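Local structure of probable N-glycosylase/DNA lyase (Thermotoga maritima, 3N0U) at residues Q33-F38 against P202-L207; D154-D159 against Y186-L191; D159-R164 against Y208-V213. The protein is probably a DNA glycosylase of the helix-hairpin-helix superfamily, built as a compact single chain mainly of helices, without strands. All blocks are in the same frame, centred on the assembly; numbering follows the deposited sequence.

Interaction 1 of 3, residues Q33-F38 against P202-L207; sequences QRFEEF and PGKFDL
The long helix 13-44 meets the C-terminal helix 202-214 where Phe35 lies against Gly203, Lys204 and Leu207. Their short segments run at 134° to each other with axes 11.0 Å apart at closest approach, a separation bridged by side chains. Both faces of the Phe35 ring are covered. Over one, Lys204 CG makes a CH-pi contact 3.9 Å from the ring centroid of Phe35, while Phe38 CD2 sits over the centre of the other. The extended Lys204 chain carries CE on to Phe35 CG at 3.8 Å and brings NZ to a salt bridge with Glu32, back on helix 13-44. At the rim, Phe35 CE1 approaches Gly203 O to 3.5 Å. This is helix-to-helix packing within an all-helical glycosylase fold, in which Arg148 of helix 140-148 hydrogen-bonds Gly203 O and touches Phe35, Phe38 and Leu207. Leu207 CG is anti to the carbonyl carbon (chi1 -62°), which sends CD1 among three neighbours: Phe35 CD1 at 4.0 Å, Phe38 CE2 at 4.1 Å and Arg34 CG at 4.2 Å. Arg34 bends at chi2 and chi3, and its guanidinium meets the backbone carbonyls of Val217 and Asp218.

Interaction 2 of 3, residues D154-D159 against Y186-L191; sequences DLAILD and YVEEIL
Glu188 reaches from helix 181-198 across to the backbone of Leu155 and Ala156, its chain extended with CG anti to the backbone N (chi1 170°). That reach places OE2 2.9 Å from Ala156 N, which donates a hydrogen bond at an N-H...O angle of 154°. The amide comes to the anti side of the carboxylate oxygen and only a little out of the carboxylate plane (16°). OE2 also forms a salt bridge with Arg128 of helix 124-134, so one buried oxygen answers both a backbone N-H and a positive charge, which probably favours the ionised carboxylate. Nearer the Glu188 backbone, the methylene CG rests against Ala156 CB at 3.8 Å, and Leu155 CB flanks OE2.

Helices 124-134 and 140-148, with the turn between them, are consistent with the helix-hairpin-helix element of this superfamily; a sodium ion is bound there by Val132, Ala135 and Ile138, and Leu155, in the loop that leads on from this element, turns back to touch its Phe125 and Leu147.

Farther along, Leu158 points its two methyls at different partners. CD1 meets Val187 CG1 obliquely at 3.6 Å and lies 3.7 Å from the backbone N of Glu188. CD2 passes Leu191 in the opposing direction, 3.9 Å from Leu191 CD2, and that same methyl touches Ala156 CB at 4.1 Å. The backbone makes an inverse gamma turn about Leu158, and the hydroxyl of Tyr184 is hydrogen-bonded to both Ala156 O and Leu158 N, fixing the backbone from the helix side.

Interaction 3 of 3, residues D159-R164 against Y208-V213; sequences DKHVLR and YLWYLV
Helices 160-168 and 202-214 cross almost perpendicularly, their short segments at 91° with axes 10.4 Å apart, and the backbones come nearest at Val162 and Leu209. His161 and Trp210 carry much of the contact. The imidazole swings away from the backbone N of its own residue (chi1 159°) and extends to the other helix, where His161 NE2 donates to Leu209 O at 3.2 Å. The bond is nearly straight at the hydrogen and lies close to the imidazole plane, although the donor stands well above the carbonyl plane of Leu209 and so misses its lone pairs. This buried ring therefore holds the carbonyl from the flank of the helix, in addition to the weak bond from Leu212 N.

The imidazole is also gripped by its neighbours. Its CD2 edge points into the face of the Trp210 indole in an edge-to-face pair, the planes at 50° and His161 CD2 3.4 Å from Trp210 CE2. Over one face of the imidazole, Val213 CG2 forms a CH-pi contact 3.7 Å from the centroid of the His161 ring.

Asp159 is the N-cap of helix 160-168, and its two carboxylate oxygens divide the work. OD2 accepts from Val162 N at 3.0 Å, almost along the C-O bond, satisfying an amide of the first turn. OD1 meets the edge of the indole, where Trp210 NE1 donates a weak bond of 3.2 Å, the carboxylate and indole planes standing nearly perpendicular. The cap thus ties the start of one helix to the C-terminal half of the other. Val162 CG1 touches Leu209 CD1 at 4.3 Å, and Leu209 continues onto Leu165 of helix 160-168, while Tyr208 and Tyr211 turn to helix 13-44.

From the N terminus, helix 13-44 supplies the first half of interaction 1, and its partner comes only at 202-207, so this contact closes a loop holding most of the chain. Interaction 2 is nested inside it, joining the loop before helix 160-168 to helix 181-198. Interaction 3 starts at Asp159, the residue it shares with interaction 2, and ends at 208-213; along the chain it crosses both others. Helix 202-214 serves interactions 1 and 3. The contacts also touch directly: Pro202 CB lies 3.6 Å from Leu155 O, and Leu191 CD2 lies 3.6 Å from Val162 CG1, joining the loop 154-159 to the start of helix 202-214, and helix 181-198 to helix 160-168.

Interaction 1 of 3, residues Q33-F38 against P202-L207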
loop_
_atom_site.group_PDB
_atom_site.type_symbol
_atom_site.label_atom_id
_atom_site.label_comp_id
_atom_site.label_asym_id
_atom_site.label_seq_id
_atom_site.Cartn_x
_atom_site.Cartn_y
_atom_site.Cartn_z
ATOM N N GLN A 33 3.649 14.560 -6.867
ATOM C CA GLN A 33 4.989 14.087 -7.194
ATOM C C GLN A 33 5.123 12.615 -6.843
ATOM O O GLN A 33 5.719 11.833 -7.591
ATOM C CB GLN A 33 6.042 14.920 -6.471
ATOM C CG GLN A 33 6.272 16.253 -7.168
ATOM C CD GLN A 33 6.732 17.348 -6.226
ATOM O OE1 GLN A 33 7.486 17.097 -5.282
ATOM N NE2 GLN A 33 6.269 18.571 -6.471
ATOM N N ARG A 34 4.512 12.206 -5.736
ATOM C CA ARG A 34 4.616 10.811 -5.330
ATOM C C ARG A 34 3.859 9.934 -6.328
ATOM O O ARG A 34 4.346 8.877 -6.737
ATOM C CB ARG A 34 4.088 10.635 -3.912
ATOM C CG ARG A 34 4.264 9.243 -3.356
ATOM C CD ARG A 34 5.727 8.889 -3.190
ATOM N NE ARG A 34 6.359 9.589 -2.069
ATOM C CZ ARG A 34 7.271 10.546 -2.187
ATOM N NH1 ARG A 34 7.687 10.952 -3.383
ATOM N NH2 ARG A 34 7.773 11.097 -1.091
ATOM N N PHE A 35 2.686 10.395 -6.749
ATOM C CA PHE A 35 1.931 9.642 -7.735
ATOM C C PHE A 35 2.625 9.526 -9.076
ATOM O O PHE A 35 2.470 8.512 -9.766
ATOM C CB PHE A 35 0.497 10.145 -7.896
ATOM C CG PHE A 35 -0.477 9.079 -7.606
ATOM C CD1 PHE A 35 -0.877 8.849 -6.311
ATOM C CD2 PHE A 35 -0.877 8.208 -8.601
ATOM C CE1 PHE A 35 -1.726 7.816 -6.012
ATOM C CE2 PHE A 35 -1.724 7.152 -8.309
ATOM C CZ PHE A 35 -2.155 6.969 -7.006
ATOM N N GLU A 36 3.400 10.540 -9.450
ATOM C CA GLU A 36 4.150 10.461 -10.704
ATOM C C GLU A 36 5.167 9.328 -10.615
ATOM O O GLU A 36 5.451 8.660 -11.607
ATOM C CB GLU A 36 4.825 11.799 -11.017
ATOM C CG GLU A 36 3.870 12.818 -11.606
ATOM C CD GLU A 36 4.247 14.257 -11.268
ATOM O OE1 GLU A 36 5.435 14.508 -10.949
ATOM O OE2 GLU A 36 3.349 15.139 -11.322
ATOM N N GLU A 37 5.704 9.102 -9.421
ATOM C CA GLU A 37 6.649 8.016 -9.208
ATOM C C GLU A 37 5.922 6.665 -9.286
ATOM O O GLU A 37 6.420 5.700 -9.873
ATOM C CB GLU A 37 7.385 8.198 -7.873
ATOM C CG GLU A 37 8.239 9.484 -7.837
ATOM C CD GLU A 37 8.725 9.885 -6.453
ATOM O OE1 GLU A 37 8.408 9.184 -5.475
ATOM O OE2 GLU A 37 9.432 10.920 -6.353
ATOM N N PHE A 38 4.716 6.604 -8.738
ATOM C CA PHE A 38 3.927 5.381 -8.834
ATOM C C PHE A 38 3.608 5.071 -10.291
ATOM O O PHE A 38 3.719 3.928 -10.719
ATOM C CB PHE A 38 2.601 5.511 -8.080
ATOM C CG PHE A 38 2.745 5.730 -6.586
ATOM C CD1 PHE A 38 3.900 5.390 -5.907
ATOM C CD2 PHE A 38 1.677 6.219 -5.873
ATOM C CE1 PHE A 38 3.997 5.573 -4.543
ATOM C CE2 PHE A 38 1.759 6.411 -4.506
ATOM C CZ PHE A 38 2.919 6.077 -3.835
ATOM N N PRO A 202 -9.525 7.292 -4.904
ATOM C CA PRO A 202 -9.110 6.591 -3.684
ATOM C C PRO A 202 -7.585 6.518 -3.506
ATOM O O PRO A 202 -7.084 6.687 -2.394
ATOM C CB PRO A 202 -9.702 5.183 -3.880
ATOM C CG PRO A 202 -10.947 5.440 -4.696
ATOM C CD PRO A 202 -10.543 6.541 -5.657
ATOM N N GLY A 203 -6.846 6.292 -4.586
ATOM C CA GLY A 203 -5.414 6.091 -4.474
ATOM C C GLY A 203 -4.686 7.349 -4.022
ATOM O O GLY A 203 -3.736 7.288 -3.219
ATOM N N LYS A 204 -5.108 8.504 -4.536
ATOM C CA LYS A 204 -4.527 9.780 -4.098
ATOM C C LYS A 204 -5.099 10.229 -2.758
ATOM O O LYS A 204 -4.392 10.814 -1.932
ATOM C CB LYS A 204 -4.775 10.866 -5.151
ATOM C CG LYS A 204 -3.890 10.719 -6.350
ATOM C CD LYS A 204 -4.034 11.832 -7.344
ATOM C CE LYS A 204 -3.148 11.560 -8.547
ATOM N NZ LYS A 204 -3.308 12.612 -9.596
ATOM N N PHE A 205 -6.381 9.980 -2.555
ATOM C CA PHE A 205 -7.044 10.361 -1.311
ATOM C C PHE A 205 -6.296 9.760 -0.132
ATOM O O PHE A 205 -6.112 10.415 0.888
ATOM C CB PHE A 205 -8.501 9.885 -1.316
ATOM C CG PHE A 205 -9.316 10.414 -0.185
ATOM C CD1 PHE A 205 -9.503 11.773 -0.030
ATOM C CD2 PHE A 205 -9.901 9.556 0.728
ATOM C CE1 PHE A 205 -10.257 12.270 1.017
ATOM C CE2 PHE A 205 -10.673 10.058 1.776
ATOM C CZ PHE A 205 -10.847 11.416 1.907
ATOM N N ASP A 206 -5.858 8.517 -0.278
ATOM C CA ASP A 206 -5.077 7.857 0.778
ATOM C C ASP A 206 -3.887 8.706 1.221
ATOM O O ASP A 206 -3.565 8.775 2.413
ATOM C CB ASP A 206 -4.548 6.509 0.286
ATOM C CG ASP A 206 -3.678 5.823 1.303
ATOM O OD1 ASP A 206 -4.230 5.200 2.242
ATOM O OD2 ASP A 206 -2.446 5.889 1.150
ATOM N N LEU A 207 -3.206 9.331 0.265
ATOM C CA LEU A 207 -2.036 10.145 0.608
ATOM C C LEU A 207 -2.418 11.421 1.333
ATOM O O LEU A 207 -1.695 11.863 2.215
ATOM C CB LEU A 207 -1.200 10.455 -0.616
ATOM C CG LEU A 207 -0.618 9.216 -1.289
ATOM C CD1 LEU A 207 0.176 9.664 -2.497
ATOM C CD2 LEU A 207 0.264 8.422 -0.323
#

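Interaction 2 of 3, residues D154-D159 against Y186-L191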
loop_
_atom_site.group_PDB
_atom_site.type_symbol
_atom_site.label_atom_id
_atom_site.label_comp_id
_atom_site.label_asym_id
_atom_site.label_seq_id
_atom_site.Cartn_x
_atom_site.Cartn_y
_atom_site.Cartn_z
ATOM N N ASP A 154 -7.933 3.263 -8.235
ATOM C CA ASP A 154 -9.279 2.784 -7.946
ATOM C C ASP A 154 -9.476 2.193 -6.548
ATOM O O ASP A 154 -10.624 1.989 -6.130
ATOM C CB ASP A 154 -9.646 1.691 -8.966
ATOM C CG ASP A 154 -9.324 2.090 -10.408
ATOM O OD1 ASP A 154 -8.124 2.250 -10.759
ATOM O OD2 ASP A 154 -10.278 2.208 -11.200
ATOM N N LEU A 155 -8.378 1.914 -5.839
ATOM C CA LEU A 155 -8.427 1.068 -4.631
ATOM C C LEU A 155 -8.036 1.819 -3.368
ATOM O O LEU A 155 -7.155 2.659 -3.402
ATOM C CB LEU A 155 -7.489 -0.136 -4.787
ATOM C CG LEU A 155 -7.686 -0.986 -6.054
ATOM C CD1 LEU A 155 -6.713 -2.182 -6.011
ATOM C CD2 LEU A 155 -9.155 -1.444 -6.203
ATOM N N ALA A 156 -8.721 1.520 -2.265
ATOM C CA ALA A 156 -8.336 2.017 -0.950
ATOM C C ALA A 156 -7.378 1.081 -0.251
ATOM O O ALA A 156 -7.429 -0.146 -0.438
ATOM C CB ALA A 156 -9.560 2.186 -0.079
ATOM N N ILE A 157 -6.526 1.665 0.586
ATOM C CA ILE A 157 -5.608 0.911 1.429
ATOM C C ILE A 157 -6.093 1.053 2.866
ATOM O O ILE A 157 -5.813 2.042 3.548
ATOM C CB ILE A 157 -4.162 1.432 1.296
ATOM C CG1 ILE A 157 -3.739 1.445 -0.176
ATOM C CG2 ILE A 157 -3.226 0.575 2.102
ATOM C CD1 ILE A 157 -2.493 2.321 -0.429
ATOM N N LEU A 158 -6.810 0.040 3.333
ATOM C CA LEU A 158 -7.466 0.108 4.629
ATOM C C LEU A 158 -6.555 -0.402 5.734
ATOM O O LEU A 158 -6.737 -1.502 6.258
ATOM C CB LEU A 158 -8.791 -0.665 4.586
ATOM C CG LEU A 158 -9.777 -0.153 3.531
ATOM C CD1 LEU A 158 -11.041 -1.032 3.459
ATOM C CD2 LEU A 158 -10.163 1.324 3.796
ATOM N N ASP A 159 -5.580 0.424 6.094
ATOM C CA ASP A 159 -4.685 0.077 7.173
ATOM C C ASP A 159 -5.214 0.630 8.482
ATOM O O ASP A 159 -6.282 1.224 8.523
ATOM C CB ASP A 159 -3.263 0.546 6.891
ATOM C CG ASP A 159 -3.138 2.040 6.798
ATOM O OD1 ASP A 159 -2.077 2.502 6.329
ATOM O OD2 ASP A 159 -4.077 2.753 7.187
ATOM N N TYR A 186 -16.743 -3.593 0.984
ATOM C CA TYR A 186 -17.764 -2.773 1.633
ATOM C C TYR A 186 -17.171 -1.535 2.301
ATOM O O TYR A 186 -17.642 -0.422 2.081
ATOM C CB TYR A 186 -18.524 -3.617 2.650
ATOM C CG TYR A 186 -19.565 -2.867 3.410
ATOM C CD1 TYR A 186 -20.825 -2.668 2.871
ATOM C CD2 TYR A 186 -19.306 -2.379 4.674
ATOM C CE1 TYR A 186 -21.796 -1.986 3.566
ATOM C CE2 TYR A 186 -20.270 -1.695 5.382
ATOM C CZ TYR A 186 -21.512 -1.502 4.827
ATOM O OH TYR A 186 -22.468 -0.817 5.538
ATOM N N VAL A 187 -16.129 -1.710 3.104
ATOM C CA VAL A 187 -15.519 -0.569 3.774
ATOM C C VAL A 187 -14.801 0.320 2.746
ATOM O O VAL A 187 -14.808 1.534 2.847
ATOM C CB VAL A 187 -14.566 -1.031 4.892
ATOM C CG1 VAL A 187 -13.820 0.149 5.509
ATOM C CG2 VAL A 187 -15.369 -1.750 5.962
ATOM N N GLU A 188 -14.209 -0.300 1.733
ATOM C CA GLU A 188 -13.575 0.455 0.666
ATOM C C GLU A 188 -14.584 1.355 -0.050
ATOM O O GLU A 188 -14.267 2.497 -0.390
ATOM C CB GLU A 188 -12.910 -0.498 -0.318
ATOM C CG GLU A 188 -12.420 0.141 -1.616
ATOM C CD GLU A 188 -11.695 -0.877 -2.488
ATOM O OE1 GLU A 188 -12.358 -1.808 -3.025
ATOM O OE2 GLU A 188 -10.446 -0.767 -2.616
ATOM N N GLU A 189 -15.800 0.862 -0.269
ATOM C CA GLU A 189 -16.799 1.643 -0.987
ATOM C C GLU A 189 -17.256 2.832 -0.137
ATOM O O GLU A 189 -17.533 3.903 -0.666
ATOM C CB GLU A 189 -17.984 0.762 -1.408
ATOM C CG GLU A 189 -19.162 1.523 -2.005
ATOM C CD GLU A 189 -18.833 2.244 -3.315
ATOM O OE1 GLU A 189 -17.813 1.924 -3.965
ATOM O OE2 GLU A 189 -19.609 3.139 -3.707
ATOM N N ILE A 190 -17.352 2.643 1.178
ATOM C CA ILE A 190 -17.633 3.756 2.078
ATOM C C ILE A 190 -16.586 4.865 1.915
ATOM O O ILE A 190 -16.911 6.044 1.778
ATOM C CB ILE A 190 -17.634 3.289 3.539
ATOM C CG1 ILE A 190 -18.828 2.367 3.790
ATOM C CG2 ILE A 190 -17.666 4.463 4.475
ATOM C CD1 ILE A 190 -18.898 1.802 5.215
ATOM N N LEU A 191 -15.317 4.485 1.930
ATOM C CA LEU A 191 -14.251 5.458 1.790
ATOM C C LEU A 191 -14.213 6.050 0.387
ATOM O O LEU A 191 -13.761 7.179 0.220
ATOM C CB LEU A 191 -12.893 4.833 2.127
ATOM C CG LEU A 191 -11.767 5.823 2.444
ATOM C CD1 LEU A 191 -12.102 6.664 3.639
ATOM C CD2 LEU A 191 -10.455 5.082 2.700
#

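Interaction 3 of 3, residues D159-R164 against Y208-V213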
loop_
_atom_site.group_PDB
_atom_site.type_symbol
_atom_site.label_atom_id
_atom_site.label_comp_id
_atom_site.label_asym_id
_atom_site.label_seq_id
_atom_site.Cartn_x
_atom_site.Cartn_y
_atom_site.Cartn_z
ATOM N N ASP A 159 -5.580 0.424 6.094
ATOM C CA ASP A 159 -4.685 0.077 7.173
ATOM C C ASP A 159 -5.214 0.630 8.482
ATOM O O ASP A 159 -6.282 1.224 8.523
ATOM C CB ASP A 159 -3.263 0.546 6.891
ATOM C CG ASP A 159 -3.138 2.040 6.798
ATOM O OD1 ASP A 159 -2.077 2.502 6.329
ATOM O OD2 ASP A 159 -4.077 2.753 7.187
ATOM N N LYS A 160 -4.485 0.402 9.562
ATOM C CA LYS A 160 -5.013 0.736 10.866
ATOM C C LYS A 160 -5.268 2.236 11.001
ATOM O O LYS A 160 -6.254 2.628 11.604
ATOM C CB LYS A 160 -4.105 0.212 11.980
ATOM C CG LYS A 160 -4.306 -1.273 12.235
ATOM C CD LYS A 160 -3.796 -1.695 13.606
ATOM C CE LYS A 160 -4.050 -3.177 13.856
ATOM N NZ LYS A 160 -3.740 -3.580 15.254
ATOM N N HIS A 161 -4.408 3.064 10.412
ATOM C CA HIS A 161 -4.555 4.518 10.522
ATOM C C HIS A 161 -5.827 4.968 9.830
ATOM O O HIS A 161 -6.585 5.773 10.357
ATOM C CB HIS A 161 -3.368 5.255 9.890
ATOM C CG HIS A 161 -3.675 6.678 9.512
ATOM N ND1 HIS A 161 -4.042 7.634 10.435
ATOM C CD2 HIS A 161 -3.677 7.300 8.308
ATOM C CE1 HIS A 161 -4.255 8.784 9.819
ATOM N NE2 HIS A 161 -4.040 8.609 8.527
ATOM N N VAL A 162 -6.056 4.448 8.631
ATOM C CA VAL A 162 -7.235 4.836 7.875
ATOM C C VAL A 162 -8.492 4.316 8.580
ATOM O O VAL A 162 -9.484 5.029 8.673
ATOM C CB VAL A 162 -7.143 4.333 6.440
ATOM C CG1 VAL A 162 -8.450 4.537 5.701
ATOM C CG2 VAL A 162 -6.011 5.064 5.727
ATOM N N LEU A 163 -8.458 3.083 9.081
ATOM C CA LEU A 163 -9.639 2.522 9.745
ATOM C C LEU A 163 -9.977 3.294 11.015
ATOM O O LEU A 163 -11.145 3.516 11.319
ATOM C CB LEU A 163 -9.439 1.048 10.066
ATOM C CG LEU A 163 -9.375 0.154 8.828
ATOM C CD1 LEU A 163 -8.902 -1.236 9.197
ATOM C CD2 LEU A 163 -10.727 0.088 8.112
ATOM N N ARG A 164 -8.961 3.732 11.750
ATOM C CA ARG A 164 -9.220 4.502 12.953
ATOM C C ARG A 164 -9.810 5.862 12.618
ATOM O O ARG A 164 -10.652 6.355 13.361
ATOM C CB ARG A 164 -7.968 4.622 13.823
ATOM C CG ARG A 164 -7.645 3.318 14.586
ATOM C CD ARG A 164 -6.516 3.501 15.594
ATOM N NE ARG A 164 -5.415 4.257 15.005
ATOM C CZ ARG A 164 -4.272 3.726 14.580
ATOM N NH1 ARG A 164 -4.048 2.418 14.701
ATOM N NH2 ARG A 164 -3.344 4.511 14.044
ATOM N N TYR A 208 -3.556 12.007 0.982
ATOM C CA TYR A 208 -4.037 13.157 1.739
ATOM C C TYR A 208 -4.369 12.730 3.177
ATOM O O TYR A 208 -4.049 13.445 4.121
ATOM C CB TYR A 208 -5.241 13.808 1.045
ATOM C CG TYR A 208 -4.876 14.577 -0.201
ATOM C CD1 TYR A 208 -4.367 15.860 -0.125
ATOM C CD2 TYR A 208 -5.065 14.027 -1.461
ATOM C CE1 TYR A 208 -4.041 16.570 -1.270
ATOM C CE2 TYR A 208 -4.733 14.725 -2.608
ATOM C CZ TYR A 208 -4.233 16.002 -2.498
ATOM O OH TYR A 208 -3.884 16.714 -3.606
ATOM N N LEU A 209 -5.010 11.576 3.343
ATOM C CA LEU A 209 -5.351 11.069 4.676
ATOM C C LEU A 209 -4.092 10.890 5.517
ATOM O O LEU A 209 -4.055 11.211 6.710
ATOM C CB LEU A 209 -6.094 9.742 4.577
ATOM C CG LEU A 209 -7.530 9.800 4.052
ATOM C CD1 LEU A 209 -8.082 8.391 3.938
ATOM C CD2 LEU A 209 -8.426 10.641 4.944
ATOM N N TRP A 210 -3.038 10.367 4.906
ATOM C CA TRP A 210 -1.814 10.141 5.674
ATOM C C TRP A 210 -1.061 11.421 6.007
ATOM O O TRP A 210 -0.352 11.476 7.014
ATOM C CB TRP A 210 -0.895 9.145 4.968
ATOM C CG TRP A 210 -1.107 7.748 5.448
ATOM C CD1 TRP A 210 -1.838 6.767 4.852
ATOM C CD2 TRP A 210 -0.587 7.191 6.649
ATOM N NE1 TRP A 210 -1.799 5.624 5.610
ATOM C CE2 TRP A 210 -1.028 5.859 6.719
ATOM C CE3 TRP A 210 0.223 7.690 7.673
ATOM C CZ2 TRP A 210 -0.696 5.020 7.775
ATOM C CZ3 TRP A 210 0.561 6.854 8.720
ATOM C CH2 TRP A 210 0.099 5.534 8.765
ATOM N N TYR A 211 -1.229 12.454 5.188
ATOM C CA TYR A 211 -0.617 13.753 5.457
ATOM C C TYR A 211 -1.087 14.308 6.803
ATOM O O TYR A 211 -0.351 14.996 7.491
ATOM C CB TYR A 211 -0.907 14.743 4.315
ATOM C CG TYR A 211 -0.227 16.073 4.494
ATOM C CD1 TYR A 211 1.053 16.269 4.033
ATOM C CD2 TYR A 211 -0.843 17.117 5.187
ATOM C CE1 TYR A 211 1.700 17.476 4.214
ATOM C CE2 TYR A 211 -0.210 18.315 5.358
ATOM C CZ TYR A 211 1.074 18.486 4.892
ATOM O OH TYR A 211 1.736 19.671 5.079
ATOM N N LEU A 212 -2.299 13.965 7.189
ATOM C CA LEU A 212 -2.861 14.481 8.443
ATOM C C LEU A 212 -2.029 14.163 9.675
ATOM O O LEU A 212 -2.054 14.917 10.635
ATOM C CB LEU A 212 -4.273 13.938 8.667
ATOM C CG LEU A 212 -5.326 14.316 7.635
ATOM C CD1 LEU A 212 -6.668 13.636 8.010
ATOM C CD2 LEU A 212 -5.482 15.798 7.557
ATOM N N VAL A 213 -1.311 13.041 9.664
ATOM C CA VAL A 213 -0.626 12.561 10.856
ATOM C C VAL A 213 0.548 13.468 11.238
ATOM O O VAL A 213 0.583 14.080 12.335
ATOM C CB VAL A 213 -0.090 11.126 10.620
ATOM C CG1 VAL A 213 0.655 10.609 11.840
ATOM C CG2 VAL A 213 -1.231 10.191 10.248
#